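Local structure of adhesion G-protein coupled receptor G6 (Danio rerio, 6V55) at residues Val512-Ala517 with Asn549-Asn554; Asn516-Ala521 with Ala555-Thr560; Gln523-Ser528 with Val561-Ser566; Gln539-Val544 with Glu581-Ala586. The protein is an adhesion G-protein coupled receptor whose large calcium-binding extracellular region probably senses binding partners outside the cell, in a role linked to myelination. All blocks are in the same frame, centred on the assembly; numbering follows the deposited sequence.

Interaction 1 (Val512-Ala517 with Asn549-Asn554); sequences VSQENA and NIAKIN. With NAG (2-acetamido-2-deoxy-beta-D-glucopyranose), chain G.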
loop_
_atom_site.group_PDB
_atom_site.type_symbol
_atom_site.label_atom_id
_atom_site.label_comp_id
_atom_site.label_asym_id
_atom_site.label_seq_id
_atom_site.Cartn_x
_atom_site.Cartn_y
_atom_site.Cartn_z
ATOM N N VAL A 512 36.131 -2.879 -0.060
ATOM C CA VAL A 512 35.982 -1.696 0.770
ATOM C C VAL A 512 37.169 -0.770 0.547
ATOM O O VAL A 512 38.294 -1.212 0.279
ATOM C CB VAL A 512 35.829 -2.081 2.250
ATOM C CG1 VAL A 512 34.471 -2.687 2.494
ATOM C CG2 VAL A 512 36.889 -3.068 2.651
ATOM N N SER A 513 36.904 0.523 0.613
ATOM C CA SER A 513 37.913 1.559 0.515
ATOM C C SER A 513 37.694 2.464 1.702
ATOM O O SER A 513 36.718 2.306 2.426
ATOM C CB SER A 513 37.764 2.386 -0.767
ATOM O OG SER A 513 36.559 3.145 -0.738
ATOM N N GLN A 514 38.560 3.464 1.857
ATOM C CA GLN A 514 38.261 4.556 2.776
ATOM C C GLN A 514 37.056 5.372 2.305
ATOM O O GLN A 514 36.286 5.883 3.132
ATOM C CB GLN A 514 39.500 5.441 2.928
ATOM C CG GLN A 514 39.389 6.545 3.959
ATOM C CD GLN A 514 39.016 6.024 5.326
ATOM O OE1 GLN A 514 39.853 5.443 6.015
ATOM N NE2 GLN A 514 37.766 6.238 5.737
ATOM N N GLU A 515 36.834 5.460 0.992
ATOM C CA GLU A 515 35.771 6.320 0.489
ATOM C C GLU A 515 34.402 5.657 0.500
ATOM O O GLU A 515 33.395 6.359 0.663
ATOM C CB GLU A 515 36.117 6.809 -0.919
ATOM C CG GLU A 515 36.882 8.139 -0.901
ATOM C CD GLU A 515 38.323 7.996 -0.405
ATOM O OE1 GLU A 515 38.979 6.989 -0.786
ATOM O OE2 GLU A 515 38.791 8.886 0.357
ATOM N N ASN A 516 34.332 4.332 0.376
ATOM C CA ASN A 516 33.044 3.657 0.423
ATOM C C ASN A 516 32.755 2.968 1.760
ATOM O O ASN A 516 31.704 2.327 1.868
ATOM C CB ASN A 516 32.915 2.683 -0.758
ATOM C CG ASN A 516 33.558 1.338 -0.512
ATOM O OD1 ASN A 516 34.652 1.252 0.027
ATOM N ND2 ASN A 516 32.895 0.274 -0.959
ATOM N N ALA A 517 33.638 3.111 2.779
ATOM C CA ALA A 517 33.478 2.401 4.055
ATOM C C ALA A 517 32.243 2.859 4.821
ATOM O O ALA A 517 31.544 2.034 5.430
ATOM C CB ALA A 517 34.698 2.591 4.948
ATOM N N ASN A 549 39.580 -3.135 9.102
ATOM C CA ASN A 549 41.002 -3.249 8.811
ATOM C C ASN A 549 41.500 -2.186 7.844
ATOM O O ASN A 549 42.541 -1.567 8.094
ATOM C CB ASN A 549 41.294 -4.627 8.260
ATOM C CG ASN A 549 41.719 -5.558 9.335
ATOM O OD1 ASN A 549 42.640 -5.239 10.099
ATOM N ND2 ASN A 549 41.026 -6.685 9.466
ATOM N N ILE A 550 40.790 -1.940 6.748
ATOM C CA ILE A 550 41.355 -1.016 5.774
ATOM C C ILE A 550 41.046 0.451 6.083
ATOM O O ILE A 550 41.805 1.327 5.646
ATOM C CB ILE A 550 40.941 -1.413 4.341
ATOM C CG1 ILE A 550 42.036 -1.010 3.342
ATOM C CG2 ILE A 550 39.606 -0.827 3.948
ATOM C CD1 ILE A 550 42.007 -1.791 2.034
ATOM N N ALA A 551 40.024 0.749 6.885
ATOM C CA ALA A 551 39.576 2.126 7.006
ATOM C C ALA A 551 40.158 2.794 8.242
ATOM O O ALA A 551 40.536 2.141 9.213
ATOM C CB ALA A 551 38.050 2.210 7.041
ATOM N N LYS A 552 40.252 4.118 8.181
ATOM C CA LYS A 552 40.552 4.922 9.352
ATOM C C LYS A 552 39.238 5.247 10.039
ATOM O O LYS A 552 38.247 5.565 9.377
ATOM C CB LYS A 552 41.304 6.200 8.965
ATOM C CG LYS A 552 42.499 5.959 8.023
ATOM C CD LYS A 552 43.614 7.010 8.197
ATOM C CE LYS A 552 45.010 6.365 8.377
ATOM N NZ LYS A 552 45.229 5.651 9.691
ATOM N N ILE A 553 39.225 5.152 11.366
ATOM C CA ILE A 553 37.983 5.096 12.132
ATOM C C ILE A 553 37.823 6.361 12.963
ATOM O O ILE A 553 38.625 6.615 13.867
ATOM C CB ILE A 553 37.950 3.864 13.045
ATOM C CG1 ILE A 553 38.317 2.585 12.275
ATOM C CG2 ILE A 553 36.614 3.787 13.706
ATOM C CD1 ILE A 553 37.335 2.182 11.277
ATOM N N ASN A 554 36.781 7.148 12.675
ATOM C CA ASN A 554 36.304 8.161 13.608
ATOM C C ASN A 554 34.980 7.680 14.205
ATOM O O ASN A 554 34.571 6.520 13.997
ATOM C CB ASN A 554 36.180 9.561 12.972
ATOM C CG ASN A 554 35.638 9.548 11.559
ATOM O OD1 ASN A 554 34.804 8.716 11.204
ATOM N ND2 ASN A 554 36.113 10.505 10.738
HETATM C C1 NAG G . 35.802 10.703 9.323
HETATM C C2 NAG G . 35.245 12.109 8.975
HETATM C C3 NAG G . 35.259 12.357 7.453
HETATM C C4 NAG G . 36.615 12.045 6.833
HETATM C C5 NAG G . 37.026 10.615 7.174
HETATM C C6 NAG G . 38.402 10.254 6.654
HETATM C C7 NAG G . 33.618 12.876 10.652
HETATM C C8 NAG G . 32.165 12.965 11.015
HETATM N N2 NAG G . 33.895 12.273 9.492
HETATM O O3 NAG G . 34.940 13.722 7.193
HETATM O O4 NAG G . 36.557 12.210 5.417
HETATM O O5 NAG G . 37.068 10.473 8.601
HETATM O O6 NAG G . 39.061 9.294 7.470
HETATM O O7 NAG G . 34.503 13.324 11.379
#
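Q514 and A551 bring their CA atoms within 5.1 Å of each other where the loop 512-517 passes the C-terminal end of helix 534-550. A551 is the first residue there to abandon helical geometry, and the chain runs on extended through K552. Q514 takes up the K552 amide: N of K552 donates to OE1 of Q514 over 2.6 Å, almost straight at 173° and in the carbonyl plane. The glutamine gets there by a bend at chi2 (55°) that swings the amide group across K552 at about a right angle. Its OE1 also lies 3.4 Å from CG of K552.

Just before K552 in the chain, two methyl pairs pack against the loop: CG2 of V512 lies 3.8 Å from CG2 of I550, and CB of A517 4.0 Å from CB of A551. Within the loop, S513 OG accepts from the N516 amide, an ST motif. Beside Q514 sits the glycan carried by N554, whose ND2 is bonded to the sugar C1 at 1.5 Å. Among the neighbouring elements, V512 also packs on K543 and E546 and A517 on L547, all of helix 534-550, while A551 rests on L557 of helix 555-568 and I553 is hydrogen-bonded through its backbone to E595.

Interaction 2 (Asn516-Ala521 with Ala555-Thr560); sequences NAMDVA and ATLAST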
loop_
_atom_site.group_PDB
_atom_site.type_symbol
_atom_site.label_atom_id
_atom_site.label_comp_id
_atom_site.label_asym_id
_atom_site.label_seq_id
_atom_site.Cartn_x
_atom_site.Cartn_y
_atom_site.Cartn_z
ATOM N N ASN A 516 34.332 4.332 0.376
ATOM C CA ASN A 516 33.044 3.657 0.423
ATOM C C ASN A 516 32.755 2.968 1.760
ATOM O O ASN A 516 31.704 2.327 1.868
ATOM C CB ASN A 516 32.915 2.683 -0.758
ATOM C CG ASN A 516 33.558 1.338 -0.512
ATOM O OD1 ASN A 516 34.652 1.252 0.027
ATOM N ND2 ASN A 516 32.895 0.274 -0.959
ATOM N N ALA A 517 33.638 3.111 2.779
ATOM C CA ALA A 517 33.478 2.401 4.055
ATOM C C ALA A 517 32.243 2.859 4.821
ATOM O O ALA A 517 31.544 2.034 5.430
ATOM C CB ALA A 517 34.698 2.591 4.948
ATOM N N MET A 518 31.965 4.167 4.801
ATOM C CA MET A 518 30.764 4.691 5.442
ATOM C C MET A 518 29.497 4.205 4.751
ATOM O O MET A 518 28.496 3.943 5.424
ATOM C CB MET A 518 30.812 6.219 5.458
ATOM C CG MET A 518 29.994 6.878 6.568
ATOM S SD MET A 518 30.086 5.965 8.116
ATOM C CE MET A 518 28.694 6.548 9.030
ATOM N N ASP A 519 29.542 4.025 3.425
ATOM C CA ASP A 519 28.364 3.582 2.688
ATOM C C ASP A 519 28.089 2.097 2.906
ATOM O O ASP A 519 26.928 1.709 3.090
ATOM C CB ASP A 519 28.534 3.886 1.201
ATOM C CG ASP A 519 27.210 3.869 0.442
ATOM O OD1 ASP A 519 26.408 4.827 0.624
ATOM O OD2 ASP A 519 26.982 2.892 -0.331
ATOM N N VAL A 520 29.152 1.273 2.886
ATOM C CA VAL A 520 29.052 -0.169 3.124
ATOM C C VAL A 520 28.523 -0.454 4.531
ATOM O O VAL A 520 27.601 -1.261 4.710
ATOM C CB VAL A 520 30.426 -0.828 2.909
ATOM C CG1 VAL A 520 30.463 -2.259 3.433
ATOM C CG2 VAL A 520 30.790 -0.813 1.490
ATOM N N ALA A 521 29.072 0.246 5.541
ATOM C CA ALA A 521 28.709 -0.002 6.932
ATOM C C ALA A 521 27.266 0.382 7.220
ATOM O O ALA A 521 26.590 -0.326 7.969
ATOM C CB ALA A 521 29.645 0.757 7.859
ATOM N N ALA A 555 34.327 8.584 14.953
ATOM C CA ALA A 555 33.158 8.256 15.770
ATOM C C ALA A 555 31.966 7.777 14.950
ATOM O O ALA A 555 31.332 6.779 15.315
ATOM C CB ALA A 555 32.731 9.469 16.584
ATOM N N THR A 556 31.634 8.475 13.852
ATOM C CA THR A 556 30.410 8.137 13.124
ATOM C C THR A 556 30.563 6.831 12.360
ATOM O O THR A 556 29.598 6.058 12.277
ATOM C CB THR A 556 29.996 9.263 12.174
ATOM O OG1 THR A 556 30.924 9.355 11.084
ATOM C CG2 THR A 556 29.957 10.592 12.925
ATOM N N LEU A 557 31.781 6.522 11.886
ATOM C CA LEU A 557 32.030 5.201 11.306
ATOM C C LEU A 557 31.980 4.103 12.368
ATOM O O LEU A 557 31.441 3.013 12.114
ATOM C CB LEU A 557 33.377 5.175 10.569
ATOM C CG LEU A 557 33.726 3.874 9.826
ATOM C CD1 LEU A 557 32.608 3.462 8.898
ATOM C CD2 LEU A 557 34.997 4.036 9.036
ATOM N N ALA A 558 32.494 4.379 13.574
ATOM C CA ALA A 558 32.450 3.355 14.604
ATOM C C ALA A 558 31.052 3.184 15.193
ATOM O O ALA A 558 30.732 2.108 15.717
ATOM C CB ALA A 558 33.437 3.676 15.705
ATOM N N SER A 559 30.207 4.209 15.111
ATOM C CA SER A 559 28.854 4.053 15.625
ATOM C C SER A 559 28.032 3.158 14.717
ATOM O O SER A 559 27.178 2.416 15.198
ATOM C CB SER A 559 28.187 5.405 15.821
ATOM O OG SER A 559 27.329 5.703 14.736
ATOM N N THR A 560 28.329 3.148 13.420
ATOM C CA THR A 560 27.642 2.214 12.541
ATOM C C THR A 560 28.153 0.796 12.742
ATOM O O THR A 560 27.361 -0.161 12.738
ATOM C CB THR A 560 27.802 2.653 11.091
ATOM O OG1 THR A 560 27.718 4.080 11.020
ATOM C CG2 THR A 560 26.710 2.092 10.276
#
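M518 and T560 meet around the peptide carbonyl of T556, one of the flat groups here in a contact without rings. Over one face of that carbonyl stands the M518 methyl, CE 3.4 Å from T556 O and almost directly above it. At the edge, in the carbonyl plane, T560 OG1 donates to the same T556 O over 3.0 Å. The A521 carbonyl is treated similarly, since the T560 methyl CG2 lies over its face, 3.3 Å from A521 O.

M518 reaches across because its chain bends at chi2 (39°), and it slides past L557 in the opposite direction, with SD 3.6 Å from L557 CD1. CE also comes within 3.3 Å of T560 OG1. L557 sends CD1 between the helices, where it meets A521 CB at 4.1 Å. The axes of 517-521 and 555-560 stand 9.7 Å apart at 24°, close to parallel.

No hydrogen bond joins the two segments. T560 OG1 is hydrogen-bonded within its own helix to T556 O while CG2 meets A521, so this pairing of helices 517-527 and 555-568 rests probably on van der Waals packing among methyls, sulfur and carbonyl faces, with the small alanines letting the larger chains in.

Interaction 3 (Gln523-Ser528 with Val561-Ser566); sequences QLADIS and VVTIIS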
loop_
_atom_site.group_PDB
_atom_site.type_symbol
_atom_site.label_atom_id
_atom_site.label_comp_id
_atom_site.label_asym_id
_atom_site.label_seq_id
_atom_site.Cartn_x
_atom_site.Cartn_y
_atom_site.Cartn_z
ATOM N N GLN A 523 24.763 0.317 4.972
ATOM C CA GLN A 523 23.872 -0.661 4.345
ATOM C C GLN A 523 23.821 -1.976 5.118
ATOM O O GLN A 523 22.727 -2.493 5.362
ATOM C CB GLN A 523 24.266 -0.925 2.888
ATOM C CG GLN A 523 24.212 0.265 1.892
ATOM C CD GLN A 523 23.372 1.476 2.339
ATOM O OE1 GLN A 523 22.142 1.404 2.534
ATOM N NE2 GLN A 523 24.052 2.612 2.486
ATOM N N LEU A 524 24.985 -2.475 5.577
ATOM C CA LEU A 524 25.033 -3.685 6.383
ATOM C C LEU A 524 24.336 -3.503 7.729
ATOM O O LEU A 524 23.711 -4.448 8.221
ATOM C CB LEU A 524 26.483 -4.106 6.610
ATOM C CG LEU A 524 27.399 -4.457 5.434
ATOM C CD1 LEU A 524 28.756 -4.924 5.935
ATOM C CD2 LEU A 524 26.789 -5.455 4.458
ATOM N N ALA A 525 24.381 -2.292 8.306
ATOM C CA ALA A 525 23.656 -2.000 9.543
ATOM C C ALA A 525 22.140 -2.014 9.355
ATOM O O ALA A 525 21.407 -2.281 10.319
ATOM C CB ALA A 525 24.085 -0.641 10.102
ATOM N N ASP A 526 21.657 -1.738 8.138
ATOM C CA ASP A 526 20.235 -1.861 7.861
ATOM C C ASP A 526 19.767 -3.322 7.867
ATOM O O ASP A 526 18.770 -3.632 8.539
ATOM C CB ASP A 526 19.908 -1.194 6.524
ATOM C CG ASP A 526 18.653 -0.324 6.581
ATOM O OD1 ASP A 526 18.752 0.870 6.209
ATOM O OD2 ASP A 526 17.572 -0.828 6.986
ATOM N N ILE A 527 20.484 -4.222 7.152
ATOM C CA ILE A 527 20.062 -5.623 6.965
ATOM C C ILE A 527 20.038 -6.390 8.279
ATOM O O ILE A 527 19.244 -7.326 8.448
ATOM C CB ILE A 527 20.980 -6.407 6.014
ATOM C CG1 ILE A 527 21.463 -5.611 4.835
ATOM C CG2 ILE A 527 20.247 -7.592 5.451
ATOM C CD1 ILE A 527 22.732 -6.269 4.290
ATOM N N SER A 528 20.905 -6.014 9.217
ATOM C CA SER A 528 21.132 -6.754 10.441
ATOM C C SER A 528 20.027 -6.579 11.476
ATOM O O SER A 528 19.990 -7.348 12.441
ATOM C CB SER A 528 22.466 -6.321 11.019
ATOM O OG SER A 528 23.390 -6.085 9.987
ATOM N N VAL A 561 29.462 0.649 12.965
ATOM C CA VAL A 561 30.045 -0.681 13.092
ATOM C C VAL A 561 29.626 -1.326 14.411
ATOM O O VAL A 561 29.339 -2.527 14.438
ATOM C CB VAL A 561 31.577 -0.578 12.892
ATOM C CG1 VAL A 561 32.329 -1.858 13.251
ATOM C CG2 VAL A 561 31.869 -0.220 11.463
ATOM N N VAL A 562 29.410 -0.522 15.466
ATOM C CA VAL A 562 29.021 -1.075 16.767
ATOM C C VAL A 562 27.568 -1.549 16.726
ATOM O O VAL A 562 27.189 -2.513 17.420
ATOM C CB VAL A 562 29.365 -0.040 17.879
ATOM C CG1 VAL A 562 28.501 -0.113 19.132
ATOM C CG2 VAL A 562 30.816 -0.243 18.299
ATOM N N THR A 563 26.783 -1.003 15.794
ATOM C CA THR A 563 25.423 -1.478 15.754
ATOM C C THR A 563 25.206 -2.579 14.737
ATOM O O THR A 563 24.144 -3.211 14.781
ATOM C CB THR A 563 24.477 -0.311 15.522
ATOM O OG1 THR A 563 24.686 0.242 14.218
ATOM C CG2 THR A 563 24.760 0.763 16.550
ATOM N N ILE A 564 26.149 -2.811 13.816
ATOM C CA ILE A 564 26.170 -4.099 13.126
ATOM C C ILE A 564 26.362 -5.208 14.143
ATOM O O ILE A 564 25.537 -6.121 14.229
ATOM C CB ILE A 564 27.244 -4.130 12.026
ATOM C CG1 ILE A 564 26.908 -3.029 11.034
ATOM C CG2 ILE A 564 27.215 -5.445 11.322
ATOM C CD1 ILE A 564 27.998 -2.639 10.052
ATOM N N ILE A 565 27.344 -5.042 15.037
ATOM C CA ILE A 565 27.692 -6.069 16.025
ATOM C C ILE A 565 26.624 -6.190 17.120
ATOM O O ILE A 565 26.338 -7.298 17.594
ATOM C CB ILE A 565 29.094 -5.768 16.602
ATOM C CG1 ILE A 565 30.103 -5.522 15.463
ATOM C CG2 ILE A 565 29.587 -6.904 17.469
ATOM C CD1 ILE A 565 30.450 -6.741 14.606
ATOM N N SER A 566 25.989 -5.075 17.503
ATOM C CA SER A 566 24.870 -5.123 18.446
ATOM C C SER A 566 23.663 -5.860 17.875
ATOM O O SER A 566 22.984 -6.595 18.606
ATOM C CB SER A 566 24.445 -3.712 18.827
ATOM O OG SER A 566 23.369 -3.720 19.753
#
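I564 is the side chain that fills the space between A525, L524 and S528. Both of its branches are used. CG1 is anti to the carbonyl carbon (chi1 -60°) and lies against the backbone of A525, 3.7 Å from A525 CA and 3.8 Å from A525 CB. With chi2 extended at 165°, CD1 continues along the partner helix to within 4.0 Å of L524 CB. The other branch, CG2, is anti to the backbone N and comes 4.1 Å from S528 OG. One isoleucine thus spans a full turn of its neighbour.

L524 offers I564 only its CB, because its CG stands beside the backbone N (chi1 -61°) and the rest of the chain leads off toward V540, K543 and V544 of helix 534-550. A525, with nothing beyond CB, lets the helices come close: the axes of 523-527 and 561-566 approach to 8.8 Å. T563 stands at the margin, its OG1 4.3 Å from A525 CB but turned back to its own helix, where it is hydrogen-bonded to T560 O. The S528 hydroxyl likewise faces the backbone of its own segment, although the distance to L524 O is modelled too short to be trusted. On the far side of its helix, D526 OD1 is hydrogen-bonded to the backbone N of V101, a residue of the CUB calcium site.

With A521 O also against CD1, I564 sits among A521, L524, A525 and S528, consistent with knobs-into-holes packing between near-parallel helices of the helical subdomain of the GAIN domain.

Interaction 4 (Gln539-Val544 with Glu581-Ala586); sequences QVVTKV and ETALKA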
loop_
_atom_site.group_PDB
_atom_site.type_symbol
_atom_site.label_atom_id
_atom_site.label_comp_id
_atom_site.label_asym_id
_atom_site.label_seq_id
_atom_site.Cartn_x
_atom_site.Cartn_y
_atom_site.Cartn_z
ATOM N N GLN A 539 28.688 -13.534 6.611
ATOM C CA GLN A 539 29.185 -12.703 5.523
ATOM C C GLN A 539 29.163 -11.227 5.871
ATOM O O GLN A 539 29.984 -10.462 5.347
ATOM C CB GLN A 539 28.365 -12.921 4.264
ATOM C CG GLN A 539 28.509 -14.287 3.731
ATOM C CD GLN A 539 27.418 -14.596 2.776
ATOM O OE1 GLN A 539 26.917 -13.708 2.087
ATOM N NE2 GLN A 539 27.013 -15.853 2.734
ATOM N N VAL A 540 28.228 -10.799 6.717
ATOM C CA VAL A 540 28.247 -9.410 7.151
ATOM C C VAL A 540 29.421 -9.182 8.103
ATOM O O VAL A 540 30.137 -8.179 8.001
ATOM C CB VAL A 540 26.880 -9.035 7.762
ATOM C CG1 VAL A 540 26.912 -7.693 8.369
ATOM C CG2 VAL A 540 25.800 -9.026 6.678
ATOM N N VAL A 541 29.724 -10.167 8.947
ATOM C CA VAL A 541 30.769 -9.975 9.945
ATOM C C VAL A 541 32.164 -10.138 9.319
ATOM O O VAL A 541 33.136 -9.511 9.769
ATOM C CB VAL A 541 30.447 -10.919 11.128
ATOM C CG1 VAL A 541 31.571 -11.118 12.064
ATOM C CG2 VAL A 541 29.277 -10.338 11.921
ATOM N N THR A 542 32.272 -10.862 8.202
ATOM C CA THR A 542 33.545 -10.865 7.476
ATOM C C THR A 542 33.811 -9.527 6.781
ATOM O O THR A 542 34.916 -8.974 6.910
ATOM C CB THR A 542 33.586 -12.031 6.491
ATOM O OG1 THR A 542 33.608 -13.257 7.243
ATOM C CG2 THR A 542 34.828 -11.978 5.616
ATOM N N LYS A 543 32.783 -8.952 6.127
ATOM C CA LYS A 543 32.906 -7.635 5.493
ATOM C C LYS A 543 33.165 -6.505 6.501
ATOM O O LYS A 543 33.945 -5.590 6.200
ATOM C CB LYS A 543 31.653 -7.328 4.675
ATOM C CG LYS A 543 31.804 -6.116 3.765
ATOM C CD LYS A 543 33.011 -6.255 2.842
ATOM C CE LYS A 543 32.703 -7.265 1.729
ATOM N NZ LYS A 543 33.876 -7.639 0.881
ATOM N N VAL A 544 32.566 -6.579 7.703
ATOM C CA VAL A 544 32.856 -5.628 8.780
ATOM C C VAL A 544 34.314 -5.738 9.221
ATOM O O VAL A 544 34.972 -4.720 9.467
ATOM C CB VAL A 544 31.872 -5.848 9.949
ATOM C CG1 VAL A 544 32.326 -5.208 11.260
ATOM C CG2 VAL A 544 30.548 -5.291 9.585
ATOM N N GLU A 581 33.928 -15.017 16.536
ATOM C CA GLU A 581 35.336 -14.702 16.751
ATOM C C GLU A 581 35.805 -13.583 15.823
ATOM O O GLU A 581 36.616 -12.745 16.222
ATOM C CB GLU A 581 36.194 -15.950 16.584
ATOM C CG GLU A 581 37.614 -15.755 17.074
ATOM C CD GLU A 581 38.585 -16.780 16.525
ATOM O OE1 GLU A 581 38.158 -17.684 15.761
ATOM O OE2 GLU A 581 39.781 -16.681 16.880
ATOM N N THR A 582 35.268 -13.521 14.603
ATOM C CA THR A 582 35.546 -12.385 13.731
ATOM C C THR A 582 34.913 -11.104 14.276
ATOM O O THR A 582 35.565 -10.046 14.302
ATOM C CB THR A 582 35.046 -12.705 12.325
ATOM O OG1 THR A 582 35.768 -13.835 11.806
ATOM C CG2 THR A 582 35.217 -11.542 11.399
ATOM N N ALA A 583 33.671 -11.214 14.787
ATOM C CA ALA A 583 32.955 -10.084 15.380
ATOM C C ALA A 583 33.671 -9.548 16.600
ATOM O O ALA A 583 33.822 -8.329 16.741
ATOM C CB ALA A 583 31.537 -10.498 15.774
ATOM N N LEU A 584 34.152 -10.449 17.460
ATOM C CA LEU A 584 34.889 -10.041 18.646
ATOM C C LEU A 584 36.212 -9.397 18.276
ATOM O O LEU A 584 36.561 -8.349 18.827
ATOM C CB LEU A 584 35.141 -11.237 19.549
ATOM C CG LEU A 584 33.932 -11.588 20.403
ATOM C CD1 LEU A 584 34.273 -12.843 21.239
ATOM C CD2 LEU A 584 33.468 -10.405 21.257
ATOM N N LYS A 585 36.914 -9.969 17.290
ATOM C CA LYS A 585 38.206 -9.430 16.888
ATOM C C LYS A 585 38.054 -8.118 16.124
ATOM O O LYS A 585 38.908 -7.235 16.268
ATOM C CB LYS A 585 38.987 -10.481 16.084
ATOM C CG LYS A 585 39.633 -11.583 16.924
ATOM C CD LYS A 585 40.100 -12.743 16.065
ATOM C CE LYS A 585 41.245 -13.515 16.719
ATOM N NZ LYS A 585 41.889 -14.491 15.782
ATOM N N ALA A 586 36.941 -7.929 15.390
ATOM C CA ALA A 586 36.713 -6.665 14.676
ATOM C C ALA A 586 36.330 -5.515 15.599
ATOM O O ALA A 586 36.716 -4.367 15.335
ATOM C CB ALA A 586 35.614 -6.817 13.629
HETATM O O HOH W 1 36.099 -13.946 8.332
#
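V541 packs on T582 and A583, and this apolar group carries most of the contact. V541 CG1 points away from the backbone N (chi1 165°); it lies 3.7 Å from T582 CG2 and 3.8 Å from A583 CB, and comes up to the backbone as well, 3.4 Å from A583 N. T582 slides past V541 in the opposite direction and presses its methyl CG2 to within 3.3 Å of V541 O. One turn on, V544 CG1 meets A586 CB more loosely, at 4.4 Å. The two short axes are 9.0 Å apart and 28° from parallel.

Polar links are few. No direct hydrogen bond crosses; a water donates to T542 OG1 over 2.8 Å and has a weak, longer link to T582 OG1 (3.5 Å), bridging the two threonines at the exposed edge of the contact. T542 OG1 is also hydrogen-bonded to T538 O. Within helix 573-593, K585 NZ forms a salt bridge with E581 OE2; K543 of the other segment has its own with E546.

Around the contact, M545 of helix 534-550 extends the packing onto T582 and A586. V541 also touches V568, and V544 rests on V561 and I564, so helix 555-568 closes one side of the pair; L524 of helix 517-527 also packs on V540 and V544.

How the interactions relate
From the N terminus, the loop 512-517 is met again in interaction 1, once helices 517-527 and 534-550 have been traversed. Interaction 2 starts from the same loop end, sharing N516 and A517, and reaches the start of helix 555-568; interaction 3 continues the same helix pair about two turns further on. Interaction 4 joins helix 534-550 to helix 573-593. Each closes a largely helical loop of 31 to 36 residues. None of interactions 1, 3 and 4 nests in another: their segments alternate along the chain, as do those of 2 with 3 and 4. I564 against V540 and V544 links interactions 3 and 4, so that the four helices pack as one helical unit.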